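Local coordinates for protein putative esterase (Sulfolobus solfataricus P2, PDB 2RAU) that is a putative esterase or lipase of the alpha/beta-hydrolase clan, probably cleaving ester bonds, and carries bound calcium in the crystal, at residues Ile205-Trp219 against Phe266-Tyr278. Residues are numbered along the deposited sequence; the frame is centred on the assembly and turned at random.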
ATOM      1  N   ILE A 205      -0.295  21.372  11.906  1.00 32.38           N
ATOM      2  CA  ILE A 205       0.495  20.315  11.276  1.00 31.50           C
ATOM      3  C   ILE A 205      -0.474  19.177  11.123  1.00 28.87           C
ATOM      4  O   ILE A 205      -0.872  18.594  12.125  1.00 30.79           O
ATOM      5  CB  ILE A 205       1.692  19.838  12.168  1.00 31.50           C
ATOM      6  CG1 ILE A 205       2.647  21.009  12.466  1.00 32.01           C
ATOM      7  CG2 ILE A 205       2.464  18.686  11.498  1.00 26.83           C
ATOM      8  CD1 ILE A 205       3.686  20.683  13.514  1.00 28.88           C
ATOM      9  N   TYR A 206      -0.885  18.902   9.885  1.00 27.10           N
ATOM     10  CA  TYR A 206      -1.959  17.973   9.608  1.00 24.72           C
ATOM     11  C   TYR A 206      -1.520  16.707   8.963  1.00 25.63           C
ATOM     12  O   TYR A 206      -2.283  15.734   8.995  1.00 24.76           O
ATOM     13  CB  TYR A 206      -3.059  18.640   8.754  1.00 23.97           C
ATOM     14  CG  TYR A 206      -3.727  19.800   9.428  1.00 25.60           C
ATOM     15  CD1 TYR A 206      -4.779  19.586  10.337  1.00 26.56           C
ATOM     16  CD2 TYR A 206      -3.329  21.110   9.182  1.00 26.75           C
ATOM     17  CE1 TYR A 206      -5.394  20.619  10.960  1.00 26.32           C
ATOM     18  CE2 TYR A 206      -3.930  22.155   9.849  1.00 26.63           C
ATOM     19  CZ  TYR A 206      -4.951  21.899  10.718  1.00 30.43           C
ATOM     20  OH  TYR A 206      -5.572  22.931  11.325  1.00 31.56           O
ATOM     21  N   VAL A 207      -0.294  16.696   8.433  1.00 26.24           N
ATOM     22  CA  VAL A 207       0.215  15.600   7.632  1.00 25.98           C
ATOM     23  C   VAL A 207       1.641  15.208   8.020  1.00 27.01           C
ATOM     24  O   VAL A 207       2.375  16.010   8.591  1.00 28.29           O
ATOM     25  CB  VAL A 207       0.180  15.928   6.123  1.00 28.03           C
ATOM     26  CG1 VAL A 207      -1.267  16.088   5.592  1.00 25.76           C
ATOM     27  CG2 VAL A 207       1.061  17.159   5.801  1.00 27.89           C
ATOM     28  N   ILE A 208       2.001  13.964   7.698  1.00 26.84           N
ATOM     29  CA  ILE A 208       3.334  13.415   7.834  1.00 29.54           C
ATOM     30  C   ILE A 208       3.901  13.369   6.394  1.00 27.50           C
ATOM     31  O   ILE A 208       3.303  12.760   5.516  1.00 24.64           O
ATOM     32  CB  ILE A 208       3.340  11.953   8.371  1.00 29.70           C
ATOM     33  CG1 ILE A 208       2.457  11.819   9.620  1.00 33.33           C
ATOM     34  CG2 ILE A 208       4.815  11.469   8.593  1.00 28.99           C
ATOM     35  CD1 ILE A 208       1.960  10.388   9.883  1.00 34.06           C
ATOM     36  N   PRO A 209       5.025  14.033   6.147  1.00 27.24           N
ATOM     37  CA  PRO A 209       5.598  13.997   4.827  1.00 27.84           C
ATOM     38  C   PRO A 209       6.427  12.720   4.581  1.00 28.65           C
ATOM     39  O   PRO A 209       7.110  12.204   5.466  1.00 29.31           O
ATOM     40  CB  PRO A 209       6.518  15.202   4.828  1.00 29.99           C
ATOM     41  CG  PRO A 209       6.955  15.273   6.261  1.00 28.77           C
ATOM     42  CD  PRO A 209       5.784  14.916   7.046  1.00 29.16           C
ATOM     43  N   SER A 210       6.380  12.247   3.358  1.00 25.50           N
ATOM     44  CA  SER A 210       7.176  11.129   2.942  1.00 25.71           C
ATOM     45  C   SER A 210       8.620  11.574   2.758  1.00 25.58           C
ATOM     46  O   SER A 210       8.864  12.700   2.404  1.00 28.59           O
ATOM     47  CB  SER A 210       6.653  10.631   1.593  1.00 25.58           C
ATOM     48  OG  SER A 210       7.450   9.591   1.074  1.00 27.68           O
ATOM     49  N   ARG A 211       9.565  10.662   2.976  1.00 30.40           N
ATOM     50  CA  ARG A 211      10.987  10.903   2.651  1.00 32.03           C
ATOM     51  C   ARG A 211      11.285  10.545   1.185  1.00 29.78           C
ATOM     52  O   ARG A 211      12.382  10.775   0.701  1.00 28.25           O
ATOM     53  CB  ARG A 211      11.908  10.208   3.661  1.00 36.16           C
ATOM     54  CG  ARG A 211      11.917  11.027   5.015  1.00 48.07           C
ATOM     55  CD  ARG A 211      13.044  10.680   6.037  1.00 48.07           C
ATOM     56  NE  ARG A 211      14.395  11.063   5.617  1.00 62.73           N
ATOM     57  CZ  ARG A 211      14.836  12.317   5.528  1.00 72.10           C
ATOM     58  NH1 ARG A 211      14.029  13.348   5.788  1.00 83.23           N
ATOM     59  NH2 ARG A 211      16.091  12.553   5.151  1.00 71.39           N
ATOM     60  N   GLY A 212      10.278  10.013   0.492  1.00 27.90           N
ATOM     61  CA  GLY A 212      10.286   9.841  -0.952  1.00 24.95           C
ATOM     62  C   GLY A 212       9.217  10.779  -1.542  1.00 24.95           C
ATOM     63  O   GLY A 212       8.950  11.850  -1.012  1.00 26.84           O
ATOM     64  N   GLY A 213       8.648  10.398  -2.649  1.00 25.46           N
ATOM     65  CA  GLY A 213       7.575  11.202  -3.256  1.00 26.62           C
ATOM     66  C   GLY A 213       8.072  12.374  -4.060  1.00 27.16           C
ATOM     67  O   GLY A 213       9.284  12.549  -4.278  1.00 25.54           O
ATOM     68  N   PRO A 214       7.140  13.188  -4.554  1.00 28.07           N
ATOM     69  CA  PRO A 214       7.547  14.185  -5.519  1.00 26.79           C
ATOM     70  C   PRO A 214       8.425  15.281  -4.954  1.00 26.00           C
ATOM     71  O   PRO A 214       9.029  16.012  -5.722  1.00 26.97           O
ATOM     72  CB  PRO A 214       6.228  14.775  -5.999  1.00 26.44           C
ATOM     73  CG  PRO A 214       5.227  14.283  -5.186  1.00 26.91           C
ATOM     74  CD  PRO A 214       5.686  13.217  -4.306  1.00 26.64           C
ATOM     75  N   ASN A 215       8.445  15.426  -3.639  1.00 24.05           N
ATOM     76  CA  ASN A 215       9.242  16.487  -3.016  1.00 26.14           C
ATOM     77  C   ASN A 215      10.690  16.062  -2.663  1.00 25.40           C
ATOM     78  O   ASN A 215      11.495  16.882  -2.189  1.00 24.46           O
ATOM     79  CB  ASN A 215       8.537  17.054  -1.780  1.00 27.37           C
ATOM     80  CG  ASN A 215       7.310  17.882  -2.115  1.00 29.10           C
ATOM     81  OD1 ASN A 215       7.250  18.564  -3.134  1.00 28.33           O
ATOM     82  ND2 ASN A 215       6.353  17.872  -1.210  1.00 26.24           N
ATOM     83  N   ASN A 216      11.003  14.795  -2.956  1.00 26.99           N
ATOM     84  CA  ASN A 216      12.325  14.179  -2.739  1.00 26.04           C
ATOM     85  C   ASN A 216      12.890  13.469  -3.992  1.00 23.11           C
ATOM     86  O   ASN A 216      12.987  12.213  -4.065  1.00 23.79           O
ATOM     87  CB  ASN A 216      12.254  13.228  -1.546  1.00 26.35           C
ATOM     88  CG  ASN A 216      11.933  13.951  -0.308  1.00 28.03           C
ATOM     89  OD1 ASN A 216      12.746  14.772   0.153  1.00 27.60           O
ATOM     90  ND2 ASN A 216      10.697  13.752   0.223  1.00 24.76           N
ATOM     91  N   PRO A 217      13.271  14.254  -4.988  1.00 22.21           N
ATOM     92  CA  PRO A 217      13.829  13.705  -6.247  1.00 23.53           C
ATOM     93  C   PRO A 217      15.213  12.994  -6.123  1.00 25.32           C
ATOM     94  O   PRO A 217      15.651  12.390  -7.102  1.00 26.78           O
ATOM     95  CB  PRO A 217      13.926  14.932  -7.139  1.00 24.25           C
ATOM     96  CG  PRO A 217      14.047  16.074  -6.205  1.00 27.48           C
ATOM     97  CD  PRO A 217      13.140  15.725  -5.067  1.00 23.74           C
ATOM     98  N   ILE A 218      15.827  13.039  -4.924  1.00 26.61           N
ATOM     99  CA  ILE A 218      17.073  12.365  -4.613  1.00 23.57           C
ATOM    100  C   ILE A 218      17.069  10.915  -5.014  1.00 25.26           C
ATOM    101  O   ILE A 218      18.055  10.427  -5.562  1.00 24.69           O
ATOM    102  CB  ILE A 218      17.440  12.471  -3.123  1.00 22.97           C
ATOM    103  CG1 ILE A 218      18.788  11.753  -2.856  1.00 27.06           C
ATOM    104  CG2 ILE A 218      16.360  11.965  -2.199  1.00 21.99           C
ATOM    105  CD1 ILE A 218      19.452  12.164  -1.505  1.00 22.18           C
ATOM    106  N   TRP A 219      15.966  10.215  -4.811  1.00 24.83           N
ATOM    107  CA  TRP A 219      15.934   8.773  -5.138  1.00 24.67           C
ATOM    108  C   TRP A 219      16.093   8.515  -6.632  1.00 24.66           C
ATOM    109  O   TRP A 219      16.926   7.713  -7.064  1.00 25.61           O
ATOM    110  CB  TRP A 219      14.648   8.142  -4.614  1.00 24.16           C
ATOM    111  CG  TRP A 219      14.456   8.290  -3.122  1.00 23.13           C
ATOM    112  CD1 TRP A 219      13.791   9.288  -2.486  1.00 22.75           C
ATOM    113  CD2 TRP A 219      14.939   7.422  -2.109  1.00 28.52           C
ATOM    114  NE1 TRP A 219      13.868   9.126  -1.139  1.00 25.65           N
ATOM    115  CE2 TRP A 219      14.574   7.983  -0.877  1.00 23.11           C
ATOM    116  CE3 TRP A 219      15.672   6.230  -2.122  1.00 24.96           C
ATOM    117  CZ2 TRP A 219      14.860   7.376   0.337  1.00 24.93           C
ATOM    118  CZ3 TRP A 219      15.952   5.634  -0.927  1.00 24.56           C
ATOM    119  CH2 TRP A 219      15.543   6.208   0.288  1.00 22.69           C
ATOM    120  N   PHE A 266      14.394   2.236  -5.320  1.00 24.30           N
ATOM    121  CA  PHE A 266      14.380   3.691  -5.605  1.00 24.74           C
ATOM    122  C   PHE A 266      13.069   4.119  -6.311  1.00 25.56           C
ATOM    123  O   PHE A 266      12.532   5.192  -5.974  1.00 25.28           O
ATOM    124  CB  PHE A 266      15.657   4.141  -6.346  1.00 24.16           C
ATOM    125  CG  PHE A 266      16.944   4.159  -5.460  1.00 25.73           C
ATOM    126  CD1 PHE A 266      16.987   3.586  -4.173  1.00 23.03           C
ATOM    127  CD2 PHE A 266      18.135   4.634  -5.985  1.00 25.68           C
ATOM    128  CE1 PHE A 266      18.153   3.560  -3.445  1.00 29.62           C
ATOM    129  CE2 PHE A 266      19.292   4.609  -5.246  1.00 26.89           C
ATOM    130  CZ  PHE A 266      19.293   4.105  -3.976  1.00 23.23           C
ATOM    131  N   PRO A 267      12.596   3.333  -7.322  1.00 25.40           N
ATOM    132  CA  PRO A 267      11.291   3.675  -7.918  1.00 24.89           C
ATOM    133  C   PRO A 267      10.103   3.690  -6.991  1.00 25.38           C
ATOM    134  O   PRO A 267       9.234   4.530  -7.193  1.00 27.99           O
ATOM    135  CB  PRO A 267      11.153   2.709  -9.089  1.00 26.08           C
ATOM    136  CG  PRO A 267      12.538   2.359  -9.445  1.00 24.28           C
ATOM    137  CD  PRO A 267      13.238   2.252  -8.094  1.00 23.89           C
ATOM    138  N   ILE A 268      10.114   2.854  -5.947  1.00 25.06           N
ATOM    139  CA  ILE A 268       9.057   2.807  -4.929  1.00 25.35           C
ATOM    140  C   ILE A 268       9.100   4.090  -4.136  1.00 25.02           C
ATOM    141  O   ILE A 268       8.100   4.759  -3.977  1.00 23.92           O
ATOM    142  CB  ILE A 268       9.137   1.528  -3.988  1.00 27.40           C
ATOM    143  CG1 ILE A 268       8.768   0.276  -4.807  1.00 27.97           C
ATOM    144  CG2 ILE A 268       8.258   1.736  -2.718  1.00 27.30           C
ATOM    145  CD1 ILE A 268       9.108  -1.145  -4.155  1.00 26.81           C
ATOM    146  N   LEU A 269      10.271   4.444  -3.624  1.00 25.77           N
ATOM    147  CA  LEU A 269      10.399   5.659  -2.829  1.00 23.74           C
ATOM    148  C   LEU A 269       9.995   6.871  -3.659  1.00 23.07           C
ATOM    149  O   LEU A 269       9.303   7.756  -3.181  1.00 25.43           O
ATOM    150  CB  LEU A 269      11.824   5.793  -2.299  1.00 24.79           C
ATOM    151  CG  LEU A 269      12.092   5.207  -0.888  1.00 22.67           C
ATOM    152  CD1 LEU A 269      11.452   6.090   0.139  1.00 25.87           C
ATOM    153  CD2 LEU A 269      11.677   3.743  -0.718  1.00 25.20           C
ATOM    154  N   ALA A 270      10.443   6.886  -4.906  1.00 25.82           N
ATOM    155  CA  ALA A 270      10.199   8.015  -5.791  1.00 25.46           C
ATOM    156  C   ALA A 270       8.698   8.247  -6.070  1.00 24.78           C
ATOM    157  O   ALA A 270       8.290   9.392  -6.291  1.00 24.80           O
ATOM    158  CB  ALA A 270      10.953   7.844  -7.091  1.00 22.84           C
ATOM    159  N   SER A 271       7.920   7.174  -6.141  1.00 26.92           N
ATOM    160  CA  SER A 271       6.544   7.221  -6.584  1.00 23.91           C
ATOM    161  C   SER A 271       5.488   7.343  -5.482  1.00 26.06           C
ATOM    162  O   SER A 271       4.297   7.308  -5.764  1.00 25.58           O
ATOM    163  CB  SER A 271       6.244   6.013  -7.486  1.00 23.64           C
ATOM    164  OG  SER A 271       6.474   4.772  -6.857  1.00 24.90           O
ATOM    165  N   PHE A 272       5.916   7.466  -4.242  1.00 24.15           N
ATOM    166  CA  PHE A 272       4.992   7.717  -3.149  1.00 25.16           C
ATOM    167  C   PHE A 272       4.226   9.046  -3.326  1.00 26.07           C
ATOM    168  O   PHE A 272       4.699   9.950  -3.974  1.00 25.77           O
ATOM    169  CB  PHE A 272       5.741   7.820  -1.818  1.00 23.38           C
ATOM    170  CG  PHE A 272       6.111   6.466  -1.178  1.00 23.63           C
ATOM    171  CD1 PHE A 272       5.248   5.403  -1.197  1.00 27.52           C
ATOM    172  CD2 PHE A 272       7.318   6.320  -0.549  1.00 27.22           C
ATOM    173  CE1 PHE A 272       5.577   4.209  -0.602  1.00 28.23           C
ATOM    174  CE2 PHE A 272       7.648   5.118   0.072  1.00 28.02           C
ATOM    175  CZ  PHE A 272       6.777   4.070   0.018  1.00 26.87           C
ATOM    176  N   ASP A 273       3.042   9.130  -2.692  1.00 26.12           N
ATOM    177  CA  ASP A 273       2.363  10.394  -2.446  1.00 28.16           C
ATOM    178  C   ASP A 273       3.185  11.223  -1.444  1.00 25.29           C
ATOM    179  O   ASP A 273       3.922  10.688  -0.650  1.00 25.09           O
ATOM    180  CB  ASP A 273       0.963  10.168  -1.867  1.00 25.50           C
ATOM    181  CG  ASP A 273      -0.029   9.602  -2.881  1.00 25.48           C
ATOM    182  OD1 ASP A 273      -0.010  10.061  -4.044  1.00 26.49           O
ATOM    183  OD2 ASP A 273      -0.927   8.822  -2.454  1.00 24.05           O
ATOM    184  N   PRO A 274       3.067  12.555  -1.495  1.00 25.69           N
ATOM    185  CA  PRO A 274       3.879  13.385  -0.607  1.00 26.91           C
ATOM    186  C   PRO A 274       3.516  13.383   0.874  1.00 27.95           C
ATOM    187  O   PRO A 274       4.352  13.665   1.715  1.00 24.99           O
ATOM    188  CB  PRO A 274       3.656  14.801  -1.174  1.00 25.52           C
ATOM    189  CG  PRO A 274       2.348  14.703  -1.934  1.00 25.85           C
ATOM    190  CD  PRO A 274       2.291  13.340  -2.464  1.00 25.75           C
ATOM    191  N   TYR A 275       2.241  13.163   1.168  1.00 27.34           N
ATOM    192  CA  TYR A 275       1.694  13.374   2.504  1.00 26.36           C
ATOM    193  C   TYR A 275       0.678  12.344   2.930  1.00 25.45           C
ATOM    194  O   TYR A 275      -0.054  11.781   2.112  1.00 25.70           O
ATOM    195  CB  TYR A 275       1.013  14.731   2.581  1.00 26.32           C
ATOM    196  CG  TYR A 275       1.856  15.939   2.203  1.00 26.02           C
ATOM    197  CD1 TYR A 275       2.975  16.280   2.963  1.00 27.13           C
ATOM    198  CD2 TYR A 275       1.484  16.785   1.166  1.00 28.38           C
ATOM    199  CE1 TYR A 275       3.745  17.408   2.650  1.00 31.90           C
ATOM    200  CE2 TYR A 275       2.211  17.924   0.880  1.00 28.16           C
ATOM    201  CZ  TYR A 275       3.337  18.223   1.639  1.00 32.24           C
ATOM    202  OH  TYR A 275       4.089  19.340   1.398  1.00 30.79           O
ATOM    203  N   TRP A 276       0.602  12.165   4.244  1.00 26.24           N
ATOM    204  CA  TRP A 276      -0.302  11.218   4.876  1.00 26.59           C
ATOM    205  C   TRP A 276      -0.933  11.915   6.082  1.00 26.34           C
ATOM    206  O   TRP A 276      -0.249  12.569   6.798  1.00 24.95           O
ATOM    207  CB  TRP A 276       0.463  10.001   5.357  1.00 26.44           C
ATOM    208  CG  TRP A 276      -0.368   8.868   5.799  1.00 25.06           C
ATOM    209  CD1 TRP A 276      -0.614   8.469   7.092  1.00 21.90           C
ATOM    210  CD2 TRP A 276      -1.081   7.946   4.958  1.00 23.64           C
ATOM    211  NE1 TRP A 276      -1.440   7.353   7.095  1.00 25.70           N
ATOM    212  CE2 TRP A 276      -1.735   7.017   5.799  1.00 24.26           C
ATOM    213  CE3 TRP A 276      -1.222   7.803   3.583  1.00 26.21           C
ATOM    214  CZ2 TRP A 276      -2.504   5.960   5.294  1.00 22.64           C
ATOM    215  CZ3 TRP A 276      -1.966   6.751   3.097  1.00 22.67           C
ATOM    216  CH2 TRP A 276      -2.594   5.839   3.944  1.00 25.74           C
ATOM    217  N   PRO A 277      -2.260  11.781   6.281  1.00 26.49           N
ATOM    218  CA  PRO A 277      -2.879  12.474   7.387  1.00 25.70           C
ATOM    219  C   PRO A 277      -2.490  11.934   8.748  1.00 24.75           C
ATOM    220  O   PRO A 277      -2.452  10.708   8.985  1.00 27.42           O
ATOM    221  CB  PRO A 277      -4.372  12.280   7.124  1.00 25.95           C
ATOM    222  CG  PRO A 277      -4.432  10.940   6.430  1.00 28.10           C
ATOM    223  CD  PRO A 277      -3.233  10.980   5.510  1.00 26.88           C
ATOM    224  N   TYR A 278      -2.164  12.853   9.643  1.00 25.78           N
ATOM    225  CA  TYR A 278      -1.970  12.508  11.060  1.00 25.14           C
ATOM    226  C   TYR A 278      -3.198  11.884  11.724  1.00 26.69           C
ATOM    227  O   TYR A 278      -3.064  11.114  12.672  1.00 27.13           O
ATOM    228  CB  TYR A 278      -1.540  13.754  11.902  1.00 28.92           C
ATOM    229  CG  TYR A 278      -0.033  13.828  12.121  1.00 29.07           C
ATOM    230  CD1 TYR A 278       0.607  12.932  12.973  1.00 36.66           C
ATOM    231  CD2 TYR A 278       0.743  14.803  11.507  1.00 35.16           C
ATOM    232  CE1 TYR A 278       1.982  12.992  13.190  1.00 29.35           C
ATOM    233  CE2 TYR A 278       2.107  14.848  11.701  1.00 31.34           C
ATOM    234  CZ  TYR A 278       2.719  13.938  12.557  1.00 32.03           C
ATOM    235  OH  TYR A 278       4.088  13.959  12.757  1.00 29.19           O
TER
HETATM  236  O   HOH W   1      10.340  11.467  -6.898  1.00 18.96           O
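Leu-269 packs over one face of the Trp-219 indole, a CH-pi contact with its CG 3.5 Å from the centroid of the six-membered ring. That ring also turns an edge to Phe-266, Trp-219 CE3 meeting Phe-266 CD1 at 3.6 Å in an offset edge-to-face pair with planes 74° apart. The indole's rotation is fixed by Trp-219 NE1, which donates to Arg-211 O at 2.9 Å, the acceptor lying close to the ring plane. Next to it the two backbones come together: Gly-213 N donates a hydrogen bond to Leu-269 O (2.8 Å), and a water donates to both Gly-213 O and Ala-270 O. On the other side of Gly-213 from the indole, the segments pair as a two-stranded antiparallel ribbon, 207-209 with 275-277, separate from the main sheet of this probable alpha/beta-hydrolase fold. Ile-208 and Trp-276 are its hydrogen-bonded pair, with Ile-208 N to Trp-276 O at 2.8 Å. With CG1 anti to its carbonyl carbon (chi1 -49°), Ile-208 sets that atom over the centre of the Tyr-278 ring, whose hydroxyl is held by Glu-193 N. The solvent side is at Pro-209 and Asn-215: Val-207 CG2 still packs against Tyr-275 CD1 at 3.5 Å, but exposed Pro-209 brings its CB only to 4.1 Å from Tyr-275 CD1, and exposed Asn-215 sends its ND2 to Pro-108 O.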